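Lovastatin nonaketide synthase, polyketide synthase component (Aspergillus terreus, PDB 7CPX) builds the nonaketide dihydromonacolin L from nine malonyl-CoA units, using NADPH and S-adenosyl-L-methionine, as the multidomain polyketide synthase of lovastatin biosynthesis. Local coordinates at residues 16-21 and 247-252; 105-110 and 926-931; 31-36 and 363-368. The protein carries 2 engineered substitutions. All coordinates share one frame; numbering follows the deposited sequence.

Contact 1: residues 16-21 and 247-252; sequences SGCRFP and AVCSVV
Residues 16-19 and 247-252 run antiparallel as neighbouring strands, their axes 4.7 Å apart and 178° from one another. Two hydrogen-bonded pairs hold them: Gly17 and Ser250 exchange both N-H groups and carbonyls, and Arg19 does the same with Val248, the Arg19 N to Val248 O bond measuring 2.9 Å. Between these pairs lies the non-hydrogen-bonded pair Cys18 and Cys249, whose SG atoms are 4.1 Å apart on one face of the sheet. Phe20 follows them on that side: with CG beside its own backbone N (chi1 -87°), the ring lies along the face of the neighbouring strand, by Ala247 and Cys249. Ala247 CB sits over the ring centre in a CH-pi contact, 3.7 Å from Phe20 CE2, while Cys249 CB meets the ring edge, 3.7 Å from Phe20 CE1. Arg19 and Ser250 leave from the other face, toward helix 97-113, where Arg19 forms a salt bridge with Glu104 and Ser250 OG hydrogen-bonds Thr105 OG1. Helix 369-386 covers the face carrying the cysteines, touching Cys18, Phe20 and Cys249. The pair belongs to the mixed ketosynthase sheet, and helices on both its faces are consistent with the layered thiolase fold of this family.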
ATOM      1  N   SER A  16      40.373 -10.498  27.219  1.00 86.34           N
ATOM      2  CA  SER A  16      39.001 -10.549  26.745  1.00 86.34           C
ATOM      3  C   SER A  16      38.459  -9.140  26.568  1.00 86.34           C
ATOM      4  O   SER A  16      38.888  -8.198  27.238  1.00 86.34           O
ATOM      5  CB  SER A  16      38.108 -11.339  27.708  1.00 86.34           C
ATOM      6  OG  SER A  16      38.137 -10.778  29.008  1.00 86.34           O
ATOM      7  N   GLY A  17      37.515  -9.020  25.653  1.00 84.99           N
ATOM      8  CA  GLY A  17      36.791  -7.776  25.454  1.00 84.99           C
ATOM      9  C   GLY A  17      35.311  -8.065  25.361  1.00 84.99           C
ATOM     10  O   GLY A  17      34.883  -8.932  24.599  1.00 84.99           O
ATOM     11  N   CYS A  18      34.530  -7.328  26.144  1.00 85.34           N
ATOM     12  CA  CYS A  18      33.132  -7.669  26.354  1.00 85.34           C
ATOM     13  C   CYS A  18      32.245  -6.457  26.133  1.00 85.34           C
ATOM     14  O   CYS A  18      32.542  -5.363  26.618  1.00 85.34           O
ATOM     15  CB  CYS A  18      32.918  -8.217  27.769  1.00 85.34           C
ATOM     16  SG  CYS A  18      33.653  -9.840  28.047  1.00 85.34           S
ATOM     17  N   ARG A  19      31.158  -6.665  25.397  1.00 82.69           N
ATOM     18  CA  ARG A  19      30.031  -5.744  25.317  1.00 82.69           C
ATOM     19  C   ARG A  19      28.833  -6.576  25.742  1.00 82.69           C
ATOM     20  O   ARG A  19      28.216  -7.256  24.919  1.00 82.69           O
ATOM     21  CB  ARG A  19      29.855  -5.169  23.925  1.00 82.69           C
ATOM     22  CG  ARG A  19      31.019  -4.334  23.445  1.00 82.69           C
ATOM     23  CD  ARG A  19      31.158  -3.054  24.239  1.00 82.69           C
ATOM     24  NE  ARG A  19      32.191  -2.197  23.674  1.00 82.69           N
ATOM     25  CZ  ARG A  19      32.008  -1.388  22.641  1.00 82.69           C
ATOM     26  NH1 ARG A  19      30.832  -1.284  22.043  1.00 82.69           N
ATOM     27  NH2 ARG A  19      33.030  -0.669  22.191  1.00 82.69           N
ATOM     28  N   PHE A  20      28.536  -6.550  27.036  1.00 80.58           N
ATOM     29  CA  PHE A  20      27.488  -7.363  27.618  1.00 80.58           C
ATOM     30  C   PHE A  20      26.421  -6.478  28.243  1.00 80.58           C
ATOM     31  O   PHE A  20      26.699  -5.341  28.636  1.00 80.58           O
ATOM     32  CB  PHE A  20      28.057  -8.309  28.681  1.00 80.58           C
ATOM     33  CG  PHE A  20      28.543  -9.613  28.129  1.00 80.58           C
ATOM     34  CD1 PHE A  20      29.689  -9.668  27.362  1.00 80.58           C
ATOM     35  CD2 PHE A  20      27.857 -10.783  28.383  1.00 80.58           C
ATOM     36  CE1 PHE A  20      30.142 -10.865  26.854  1.00 80.58           C
ATOM     37  CE2 PHE A  20      28.302 -11.985  27.878  1.00 80.58           C
ATOM     38  CZ  PHE A  20      29.448 -12.028  27.112  1.00 80.58           C
ATOM     39  N   PRO A  21      25.192  -6.971  28.352  1.00 80.07           N
ATOM     40  CA  PRO A  21      24.106  -6.119  28.835  1.00 80.07           C
ATOM     41  C   PRO A  21      24.308  -5.741  30.292  1.00 80.07           C
ATOM     42  O   PRO A  21      24.914  -6.477  31.075  1.00 80.07           O
ATOM     43  CB  PRO A  21      22.862  -6.989  28.640  1.00 80.07           C
ATOM     44  CG  PRO A  21      23.368  -8.380  28.753  1.00 80.07           C
ATOM     45  CD  PRO A  21      24.771  -8.375  28.213  1.00 80.07           C
ATOM     46  N   ALA A 247      24.978  -9.605  23.341  1.00 79.40           N
ATOM     47  CA  ALA A 247      26.329  -9.693  23.863  1.00 79.40           C
ATOM     48  C   ALA A 247      27.298  -9.909  22.714  1.00 79.40           C
ATOM     49  O   ALA A 247      27.014 -10.662  21.777  1.00 79.40           O
ATOM     50  CB  ALA A 247      26.459 -10.820  24.890  1.00 79.40           C
ATOM     51  N   VAL A 248      28.438  -9.234  22.796  1.00 79.15           N
ATOM     52  CA  VAL A 248      29.544  -9.419  21.867  1.00 79.15           C
ATOM     53  C   VAL A 248      30.786  -9.664  22.707  1.00 79.15           C
ATOM     54  O   VAL A 248      31.242  -8.769  23.429  1.00 79.15           O
ATOM     55  CB  VAL A 248      29.735  -8.215  20.940  1.00 79.15           C
ATOM     56  CG1 VAL A 248      30.867  -8.480  19.967  1.00 79.15           C
ATOM     57  CG2 VAL A 248      28.446  -7.919  20.198  1.00 79.15           C
ATOM     58  N   CYS A 249      31.340 -10.864  22.610  1.00 78.71           N
ATOM     59  CA  CYS A 249      32.497 -11.260  23.396  1.00 78.71           C
ATOM     60  C   CYS A 249      33.653 -11.580  22.467  1.00 78.71           C
ATOM     61  O   CYS A 249      33.450 -12.058  21.350  1.00 78.71           O
ATOM     62  CB  CYS A 249      32.182 -12.476  24.269  1.00 78.71           C
ATOM     63  SG  CYS A 249      33.525 -12.963  25.374  1.00 78.71           S
ATOM     64  N   SER A 250      34.865 -11.296  22.929  1.00 79.59           N
ATOM     65  CA  SER A 250      36.076 -11.684  22.230  1.00 79.59           C
ATOM     66  C   SER A 250      37.072 -12.176  23.262  1.00 79.59           C
ATOM     67  O   SER A 250      37.250 -11.545  24.305  1.00 79.59           O
ATOM     68  CB  SER A 250      36.666 -10.518  21.433  1.00 79.59           C
ATOM     69  OG  SER A 250      35.729 -10.020  20.496  1.00 79.59           O
ATOM     70  N   VAL A 251      37.714 -13.303  22.976  1.00 78.27           N
ATOM     71  CA  VAL A 251      38.640 -13.935  23.901  1.00 78.27           C
ATOM     72  C   VAL A 251      39.909 -14.277  23.137  1.00 78.27           C
ATOM     73  O   VAL A 251      39.863 -15.020  22.151  1.00 78.27           O
ATOM     74  CB  VAL A 251      38.025 -15.191  24.538  1.00 78.27           C
ATOM     75  CG1 VAL A 251      39.097 -16.138  25.013  1.00 78.27           C
ATOM     76  CG2 VAL A 251      37.114 -14.803  25.686  1.00 78.27           C
ATOM     77  N   VAL A 252      41.037 -13.740  23.587  1.00 81.77           N
ATOM     78  CA  VAL A 252      42.323 -14.049  22.976  1.00 81.77           C
ATOM     79  C   VAL A 252      42.820 -15.361  23.565  1.00 81.77           C
ATOM     80  O   VAL A 252      43.007 -15.476  24.781  1.00 81.77           O
ATOM     81  CB  VAL A 252      43.333 -12.918  23.206  1.00 81.77           C
ATOM     82  CG1 VAL A 252      44.607 -13.176  22.422  1.00 81.77           C
ATOM     83  CG2 VAL A 252      42.726 -11.583  22.814  1.00 81.77           C
TER

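Contact 2: residues 105-110 and 926-931; sequences TVYEAV and PAYPWD
An aromatic cluster of Tyr107, Tyr928 and Trp930 joins helix 97-113 of the ketosynthase to an extended segment more than 800 residues later in the chain. Tyr107 turns the edge of its ring toward the face of Tyr928 in an offset edge-to-face pair, the planes at 83° and the centroids 5.8 Å apart; its CE2 lies 3.8 Å from Tyr928 CB. The same tyrosine leans on the indole, with CD2 3.4 Å from Trp930 CH2, and its CB lies in the indole plane at the edge of the six-membered ring. Having CG anti to the backbone N (chi1 -176°) carries the Tyr107 ring outward from the helix to reach both partners. The sequence Ala-Tyr-Pro-Trp fits the linker that follows the acyltransferase in polyketide synthases and returns over the ketosynthase, and Tyr928 and Pro929 also pack on helix 482-498. Within this segment Pro929 is the centre of an inverse gamma turn, which folds Tyr928 against Trp930: Tyr928 CD2 stands over one face of the indole, offset toward its rim, while Pro929 CD covers a face of the Tyr928 ring. The polar end of the indole is held by Glu108. Trp930 NE1 donates to Glu108 OE2 at 3.0 Å, close to the ring plane and with an angle of 157° at the hydrogen, and the oxygen accepts through its anti lone pair. That oxygen also forms a salt bridge with Arg19 NE, so two donors share it, and the nearby positive charge would probably favour the ionised carboxylate.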
ATOM      1  N   THR A 105      35.326  -5.275  20.376  1.00 82.15           N
ATOM      2  CA  THR A 105      35.630  -6.220  21.443  1.00 82.15           C
ATOM      3  C   THR A 105      36.937  -6.953  21.193  1.00 82.15           C
ATOM      4  O   THR A 105      37.660  -7.258  22.143  1.00 82.15           O
ATOM      5  CB  THR A 105      34.494  -7.229  21.595  1.00 82.15           C
ATOM      6  OG1 THR A 105      34.196  -7.815  20.322  1.00 82.15           O
ATOM      7  CG2 THR A 105      33.261  -6.553  22.145  1.00 82.15           C
ATOM      8  N   VAL A 106      37.255  -7.256  19.937  1.00 80.57           N
ATOM      9  CA  VAL A 106      38.522  -7.909  19.639  1.00 80.57           C
ATOM     10  C   VAL A 106      39.679  -6.969  19.932  1.00 80.57           C
ATOM     11  O   VAL A 106      40.706  -7.385  20.477  1.00 80.57           O
ATOM     12  CB  VAL A 106      38.543  -8.405  18.184  1.00 80.57           C
ATOM     13  CG1 VAL A 106      39.951  -8.807  17.789  1.00 80.57           C
ATOM     14  CG2 VAL A 106      37.606  -9.581  18.023  1.00 80.57           C
ATOM     15  N   TYR A 107      39.539  -5.690  19.580  1.00 88.25           N
ATOM     16  CA  TYR A 107      40.585  -4.740  19.939  1.00 88.25           C
ATOM     17  C   TYR A 107      40.707  -4.618  21.451  1.00 88.25           C
ATOM     18  O   TYR A 107      41.817  -4.529  21.987  1.00 88.25           O
ATOM     19  CB  TYR A 107      40.320  -3.372  19.319  1.00 88.25           C
ATOM     20  CG  TYR A 107      41.439  -2.394  19.591  1.00 88.25           C
ATOM     21  CD1 TYR A 107      42.589  -2.397  18.818  1.00 88.25           C
ATOM     22  CD2 TYR A 107      41.356  -1.484  20.633  1.00 88.25           C
ATOM     23  CE1 TYR A 107      43.620  -1.516  19.067  1.00 88.25           C
ATOM     24  CE2 TYR A 107      42.381  -0.598  20.890  1.00 88.25           C
ATOM     25  CZ  TYR A 107      43.512  -0.617  20.104  1.00 88.25           C
ATOM     26  OH  TYR A 107      44.538   0.265  20.356  1.00 88.25           O
ATOM     27  N   GLU A 108      39.575  -4.611  22.158  1.00 87.92           N
ATOM     28  CA  GLU A 108      39.617  -4.548  23.614  1.00 87.92           C
ATOM     29  C   GLU A 108      40.318  -5.768  24.197  1.00 87.92           C
ATOM     30  O   GLU A 108      41.094  -5.652  25.150  1.00 87.92           O
ATOM     31  CB  GLU A 108      38.202  -4.430  24.177  1.00 87.92           C
ATOM     32  CG  GLU A 108      37.540  -3.092  23.914  1.00 87.92           C
ATOM     33  CD  GLU A 108      36.089  -3.066  24.348  1.00 87.92           C
ATOM     34  OE1 GLU A 108      35.623  -4.069  24.928  1.00 87.92           O
ATOM     35  OE2 GLU A 108      35.412  -2.045  24.106  1.00 87.92           O
ATOM     36  N   ALA A 109      40.044  -6.949  23.643  1.00 86.45           N
ATOM     37  CA  ALA A 109      40.675  -8.169  24.134  1.00 86.45           C
ATOM     38  C   ALA A 109      42.169  -8.167  23.851  1.00 86.45           C
ATOM     39  O   ALA A 109      42.967  -8.583  24.697  1.00 86.45           O
ATOM     40  CB  ALA A 109      40.016  -9.392  23.498  1.00 86.45           C
ATOM     41  N   VAL A 110      42.565  -7.708  22.664  1.00 86.99           N
ATOM     42  CA  VAL A 110      43.985  -7.597  22.346  1.00 86.99           C
ATOM     43  C   VAL A 110      44.660  -6.630  23.306  1.00 86.99           C
ATOM     44  O   VAL A 110      45.763  -6.889  23.803  1.00 86.99           O
ATOM     45  CB  VAL A 110      44.163  -7.164  20.879  1.00 86.99           C
ATOM     46  CG1 VAL A 110      45.617  -6.867  20.571  1.00 86.99           C
ATOM     47  CG2 VAL A 110      43.656  -8.247  19.954  1.00 86.99           C
ATOM     48  N   PRO A 926      42.120   1.464  31.277  1.00110.95           N
ATOM     49  CA  PRO A 926      40.824   1.756  30.654  1.00110.95           C
ATOM     50  C   PRO A 926      40.787   1.292  29.207  1.00110.95           C
ATOM     51  O   PRO A 926      41.785   1.360  28.486  1.00110.95           O
ATOM     52  CB  PRO A 926      40.714   3.281  30.764  1.00110.95           C
ATOM     53  CG  PRO A 926      42.122   3.753  30.839  1.00110.95           C
ATOM     54  CD  PRO A 926      42.862   2.694  31.600  1.00110.95           C
ATOM     55  N   ALA A 927      39.619   0.819  28.788  1.00100.27           N
ATOM     56  CA  ALA A 927      39.440   0.407  27.408  1.00100.27           C
ATOM     57  C   ALA A 927      39.516   1.618  26.485  1.00100.27           C
ATOM     58  O   ALA A 927      39.390   2.769  26.911  1.00100.27           O
ATOM     59  CB  ALA A 927      38.104  -0.310  27.229  1.00100.27           C
ATOM     60  N   TYR A 928      39.731   1.345  25.207  1.00 96.08           N
ATOM     61  CA  TYR A 928      39.876   2.425  24.245  1.00 96.08           C
ATOM     62  C   TYR A 928      38.585   3.236  24.181  1.00 96.08           C
ATOM     63  O   TYR A 928      37.500   2.655  24.043  1.00 96.08           O
ATOM     64  CB  TYR A 928      40.223   1.873  22.865  1.00 96.08           C
ATOM     65  CG  TYR A 928      40.411   2.945  21.817  1.00 96.08           C
ATOM     66  CD1 TYR A 928      41.652   3.521  21.600  1.00 96.08           C
ATOM     67  CD2 TYR A 928      39.345   3.385  21.047  1.00 96.08           C
ATOM     68  CE1 TYR A 928      41.828   4.500  20.647  1.00 96.08           C
ATOM     69  CE2 TYR A 928      39.511   4.364  20.092  1.00 96.08           C
ATOM     70  CZ  TYR A 928      40.754   4.920  19.895  1.00 96.08           C
ATOM     71  OH  TYR A 928      40.919   5.897  18.940  1.00 96.08           O
ATOM     72  N   PRO A 929      38.653   4.565  24.280  1.00100.35           N
ATOM     73  CA  PRO A 929      37.432   5.375  24.207  1.00100.35           C
ATOM     74  C   PRO A 929      36.930   5.527  22.784  1.00100.35           C
ATOM     75  O   PRO A 929      37.251   6.506  22.101  1.00100.35           O
ATOM     76  CB  PRO A 929      37.875   6.717  24.795  1.00100.35           C
ATOM     77  CG  PRO A 929      39.308   6.805  24.434  1.00100.35           C
ATOM     78  CD  PRO A 929      39.843   5.400  24.504  1.00100.35           C
ATOM     79  N   TRP A 930      36.148   4.556  22.328  1.00 90.20           N
ATOM     80  CA  TRP A 930      35.662   4.574  20.957  1.00 90.20           C
ATOM     81  C   TRP A 930      34.899   5.863  20.687  1.00 90.20           C
ATOM     82  O   TRP A 930      34.134   6.342  21.528  1.00 90.20           O
ATOM     83  CB  TRP A 930      34.779   3.357  20.703  1.00 90.20           C
ATOM     84  CG  TRP A 930      35.447   2.083  21.098  1.00 90.20           C
ATOM     85  CD1 TRP A 930      35.229   1.365  22.231  1.00 90.20           C
ATOM     86  CD2 TRP A 930      36.464   1.388  20.373  1.00 90.20           C
ATOM     87  NE1 TRP A 930      36.037   0.256  22.254  1.00 90.20           N
ATOM     88  CE2 TRP A 930      36.808   0.249  21.123  1.00 90.20           C
ATOM     89  CE3 TRP A 930      37.114   1.617  19.158  1.00 90.20           C
ATOM     90  CZ2 TRP A 930      37.772  -0.659  20.698  1.00 90.20           C
ATOM     91  CZ3 TRP A 930      38.069   0.715  18.740  1.00 90.20           C
ATOM     92  CH2 TRP A 930      38.389  -0.408  19.505  1.00 90.20           C
ATOM     93  N   ASP A 931      35.123   6.428  19.498  1.00 96.43           N
ATOM     94  CA  ASP A 931      34.626   7.768  19.201  1.00 96.43           C
ATOM     95  C   ASP A 931      33.125   7.870  19.443  1.00 96.43           C
ATOM     96  O   ASP A 931      32.660   8.759  20.164  1.00 96.43           O
ATOM     97  CB  ASP A 931      34.968   8.128  17.756  1.00 96.43           C
ATOM     98  CG  ASP A 931      34.559   9.539  17.395  1.00 96.43           C
ATOM     99  OD1 ASP A 931      35.104  10.489  17.994  1.00 96.43           O
ATOM    100  OD2 ASP A 931      33.697   9.698  16.507  1.00 96.43           O
TER

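Contact 3: residues 31-36 and 363-368; sequences WELLQH and TVVGHT
Val364 has the most surface buried in this contact and lies against Leu33 and Leu34, two successive residues near the C-terminal end of helix 27-35. Its CG1 branch, anti to the backbone N (chi1 -179°), meets Leu33 at the fork of the side chain, 3.7 Å from Leu33 CG and equally close to Leu33 CD1. The two side chains slide past each other in opposite directions, so they lie alongside rather than meeting end to end. Leu34 comes at an angle instead: its CD2 methyl is 4.1 Å from Val364 CB, at the branch point rather than at a methyl. These contacts set helix 27-35 against the loop between strand 356-358 and helix 369-386. The loop belongs to the Lys-Thr-Val-Val-Gly-His sequence of the ketosynthase and carries His367, which is predicted to be catalytic with Cys181 and His320. Val365 extends the apolar patch, placing CG1 3.7 Å from Leu33 CD2 and 4.2 Å from Leu34 CD2, so each leucine touches both valines. After it, Gly366 takes a positive phi (85°) and the chain turns toward the active site. There His367 is held by backbone hydrogen bonds to Ala243 and Gly245, and its NE2 makes a weak hydrogen bond to Glu369. Leu34 also touches Lys379 of helix 369-386, which places helix 27-35 against both the loop and the helix that follows it.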
ATOM      1  N   TRP A  31      32.437  -9.149  35.017  1.00 86.00           N
ATOM      2  CA  TRP A  31      32.645  -9.961  36.210  1.00 86.00           C
ATOM      3  C   TRP A  31      31.893  -9.387  37.401  1.00 86.00           C
ATOM      4  O   TRP A  31      31.288 -10.132  38.181  1.00 86.00           O
ATOM      5  CB  TRP A  31      34.135 -10.065  36.528  1.00 86.00           C
ATOM      6  CG  TRP A  31      34.403 -10.675  37.864  1.00 86.00           C
ATOM      7  CD1 TRP A  31      35.151 -10.146  38.872  1.00 86.00           C
ATOM      8  CD2 TRP A  31      33.907 -11.928  38.349  1.00 86.00           C
ATOM      9  NE1 TRP A  31      35.161 -10.994  39.951  1.00 86.00           N
ATOM     10  CE2 TRP A  31      34.403 -12.096  39.655  1.00 86.00           C
ATOM     11  CE3 TRP A  31      33.094 -12.923  37.804  1.00 86.00           C
ATOM     12  CZ2 TRP A  31      34.115 -13.220  40.423  1.00 86.00           C
ATOM     13  CZ3 TRP A  31      32.810 -14.039  38.567  1.00 86.00           C
ATOM     14  CH2 TRP A  31      33.318 -14.177  39.862  1.00 86.00           C
ATOM     15  N   GLU A  32      31.924  -8.062  37.562  1.00 87.84           N
ATOM     16  CA  GLU A  32      31.182  -7.442  38.653  1.00 87.84           C
ATOM     17  C   GLU A  32      29.696  -7.749  38.537  1.00 87.84           C
ATOM     18  O   GLU A  32      29.033  -8.053  39.535  1.00 87.84           O
ATOM     19  CB  GLU A  32      31.416  -5.932  38.659  1.00 87.84           C
ATOM     20  CG  GLU A  32      32.833  -5.525  39.019  1.00 87.84           C
ATOM     21  CD  GLU A  32      33.062  -4.032  38.886  1.00 87.84           C
ATOM     22  OE1 GLU A  32      32.130  -3.323  38.455  1.00 87.84           O
ATOM     23  OE2 GLU A  32      34.175  -3.569  39.213  1.00 87.84           O
ATOM     24  N   LEU A  33      29.158  -7.675  37.320  1.00 84.17           N
ATOM     25  CA  LEU A  33      27.755  -8.009  37.105  1.00 84.17           C
ATOM     26  C   LEU A  33      27.484  -9.468  37.448  1.00 84.17           C
ATOM     27  O   LEU A  33      26.512  -9.785  38.141  1.00 84.17           O
ATOM     28  CB  LEU A  33      27.375  -7.718  35.653  1.00 84.17           C
ATOM     29  CG  LEU A  33      26.027  -8.252  35.166  1.00 84.17           C
ATOM     30  CD1 LEU A  33      24.893  -7.701  36.006  1.00 84.17           C
ATOM     31  CD2 LEU A  33      25.825  -7.905  33.702  1.00 84.17           C
ATOM     32  N   LEU A  34      28.342 -10.372  36.975  1.00 84.96           N
ATOM     33  CA  LEU A  34      28.092 -11.797  37.168  1.00 84.96           C
ATOM     34  C   LEU A  34      28.133 -12.174  38.643  1.00 84.96           C
ATOM     35  O   LEU A  34      27.261 -12.906  39.124  1.00 84.96           O
ATOM     36  CB  LEU A  34      29.104 -12.618  36.373  1.00 84.96           C
ATOM     37  CG  LEU A  34      28.949 -12.543  34.853  1.00 84.96           C
ATOM     38  CD1 LEU A  34      30.120 -13.213  34.159  1.00 84.96           C
ATOM     39  CD2 LEU A  34      27.643 -13.178  34.411  1.00 84.96           C
ATOM     40  N   GLN A  35      29.134 -11.688  39.380  1.00 87.38           N
ATOM     41  CA  GLN A  35      29.215 -12.003  40.801  1.00 87.38           C
ATOM     42  C   GLN A  35      28.232 -11.191  41.632  1.00 87.38           C
ATOM     43  O   GLN A  35      27.929 -11.581  42.765  1.00 87.38           O
ATOM     44  CB  GLN A  35      30.639 -11.778  41.317  1.00 87.38           C
ATOM     45  CG  GLN A  35      31.065 -10.324  41.390  1.00 87.38           C
ATOM     46  CD  GLN A  35      32.497 -10.170  41.854  1.00 87.38           C
ATOM     47  OE1 GLN A  35      33.117 -11.128  42.319  1.00 87.38           O
ATOM     48  NE2 GLN A  35      33.035  -8.964  41.730  1.00 87.38           N
ATOM     49  N   HIS A  36      27.735 -10.078  41.101  1.00 87.07           N
ATOM     50  CA  HIS A  36      26.739  -9.240  41.770  1.00 87.07           C
ATOM     51  C   HIS A  36      25.623  -8.944  40.778  1.00 87.07           C
ATOM     52  O   HIS A  36      25.471  -7.810  40.305  1.00 87.07           O
ATOM     53  CB  HIS A  36      27.372  -7.954  42.299  1.00 87.07           C
ATOM     54  CG  HIS A  36      28.443  -8.191  43.318  1.00 87.07           C
ATOM     55  ND1 HIS A  36      28.400  -9.242  44.209  1.00 87.07           N
ATOM     56  CD2 HIS A  36      29.592  -7.524  43.578  1.00 87.07           C
ATOM     57  CE1 HIS A  36      29.472  -9.206  44.979  1.00 87.07           C
ATOM     58  NE2 HIS A  36      30.212  -8.174  44.618  1.00 87.07           N
ATOM     59  N   THR A 363      21.323 -16.463  32.997  1.00 83.89           N
ATOM     60  CA  THR A 363      20.374 -15.969  33.985  1.00 83.89           C
ATOM     61  C   THR A 363      20.629 -14.505  34.312  1.00 83.89           C
ATOM     62  O   THR A 363      19.717 -13.803  34.763  1.00 83.89           O
ATOM     63  CB  THR A 363      20.453 -16.806  35.262  1.00 83.89           C
ATOM     64  OG1 THR A 363      21.771 -16.712  35.816  1.00 83.89           O
ATOM     65  CG2 THR A 363      20.131 -18.260  34.972  1.00 83.89           C
ATOM     66  N   VAL A 364      21.851 -14.034  34.096  1.00 82.92           N
ATOM     67  CA  VAL A 364      22.247 -12.675  34.443  1.00 82.92           C
ATOM     68  C   VAL A 364      22.313 -11.781  33.215  1.00 82.92           C
ATOM     69  O   VAL A 364      21.773 -10.676  33.213  1.00 82.92           O
ATOM     70  CB  VAL A 364      23.599 -12.692  35.191  1.00 82.92           C
ATOM     71  CG1 VAL A 364      24.002 -11.283  35.585  1.00 82.92           C
ATOM     72  CG2 VAL A 364      23.521 -13.591  36.412  1.00 82.92           C
ATOM     73  N   VAL A 365      22.985 -12.242  32.160  1.00 80.87           N
ATOM     74  CA  VAL A 365      23.136 -11.469  30.933  1.00 80.87           C
ATOM     75  C   VAL A 365      22.220 -11.977  29.827  1.00 80.87           C
ATOM     76  O   VAL A 365      22.266 -11.462  28.706  1.00 80.87           O
ATOM     77  CB  VAL A 365      24.598 -11.462  30.458  1.00 80.87           C
ATOM     78  CG1 VAL A 365      25.505 -10.911  31.542  1.00 80.87           C
ATOM     79  CG2 VAL A 365      25.032 -12.857  30.048  1.00 80.87           C
ATOM     80  N   GLY A 366      21.400 -12.979  30.108  1.00 80.30           N
ATOM     81  CA  GLY A 366      20.466 -13.487  29.132  1.00 80.30           C
ATOM     82  C   GLY A 366      21.090 -14.514  28.205  1.00 80.30           C
ATOM     83  O   GLY A 366      22.308 -14.659  28.107  1.00 80.30           O
ATOM     84  N   HIS A 367      20.221 -15.236  27.508  1.00 82.89           N
ATOM     85  CA  HIS A 367      20.657 -16.195  26.500  1.00 82.89           C
ATOM     86  C   HIS A 367      21.111 -15.421  25.272  1.00 82.89           C
ATOM     87  O   HIS A 367      20.294 -14.983  24.460  1.00 82.89           O
ATOM     88  CB  HIS A 367      19.531 -17.160  26.158  1.00 82.89           C
ATOM     89  CG  HIS A 367      19.923 -18.208  25.165  1.00 82.89           C
ATOM     90  ND1 HIS A 367      20.295 -19.482  25.535  1.00 82.89           N
ATOM     91  CD2 HIS A 367      20.017 -18.165  23.816  1.00 82.89           C
ATOM     92  CE1 HIS A 367      20.592 -20.181  24.456  1.00 82.89           C
ATOM     93  NE2 HIS A 367      20.432 -19.406  23.400  1.00 82.89           N
ATOM     94  N   THR A 368      22.425 -15.249  25.130  1.00 79.88           N
ATOM     95  CA  THR A 368      22.997 -14.449  24.056  1.00 79.88           C
ATOM     96  C   THR A 368      23.321 -15.288  22.823  1.00 79.88           C
ATOM     97  O   THR A 368      24.226 -14.945  22.057  1.00 79.88           O
ATOM     98  CB  THR A 368      24.244 -13.718  24.551  1.00 79.88           C
ATOM     99  OG1 THR A 368      25.241 -14.669  24.933  1.00 79.88           O
ATOM    100  CG2 THR A 368      23.909 -12.841  25.744  1.00 79.88           C
TER

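In the fold
All three contacts are buried, and none involves the other subunit. Contact 1 is the backbone-bonded centre, within the main sheet of the ketosynthase. Contact 2, centred 10 Å away, involves the flank of helix 97-113 that carries Tyr107 and Glu108 and joins that domain to a distant linker through aromatic rings and one carboxylate; Arg19 of contact 1 packs its guanidinium against Trp930. Contact 3, 12 Å from contact 1 between centres, is purely aliphatic and lies on the opposite sheet face, the one nearer the active site: Pro21 packs on Leu33, and Phe20 on Val365. Contacts 2 and 3 do not touch, and the strand pair of contact 1 stands between them.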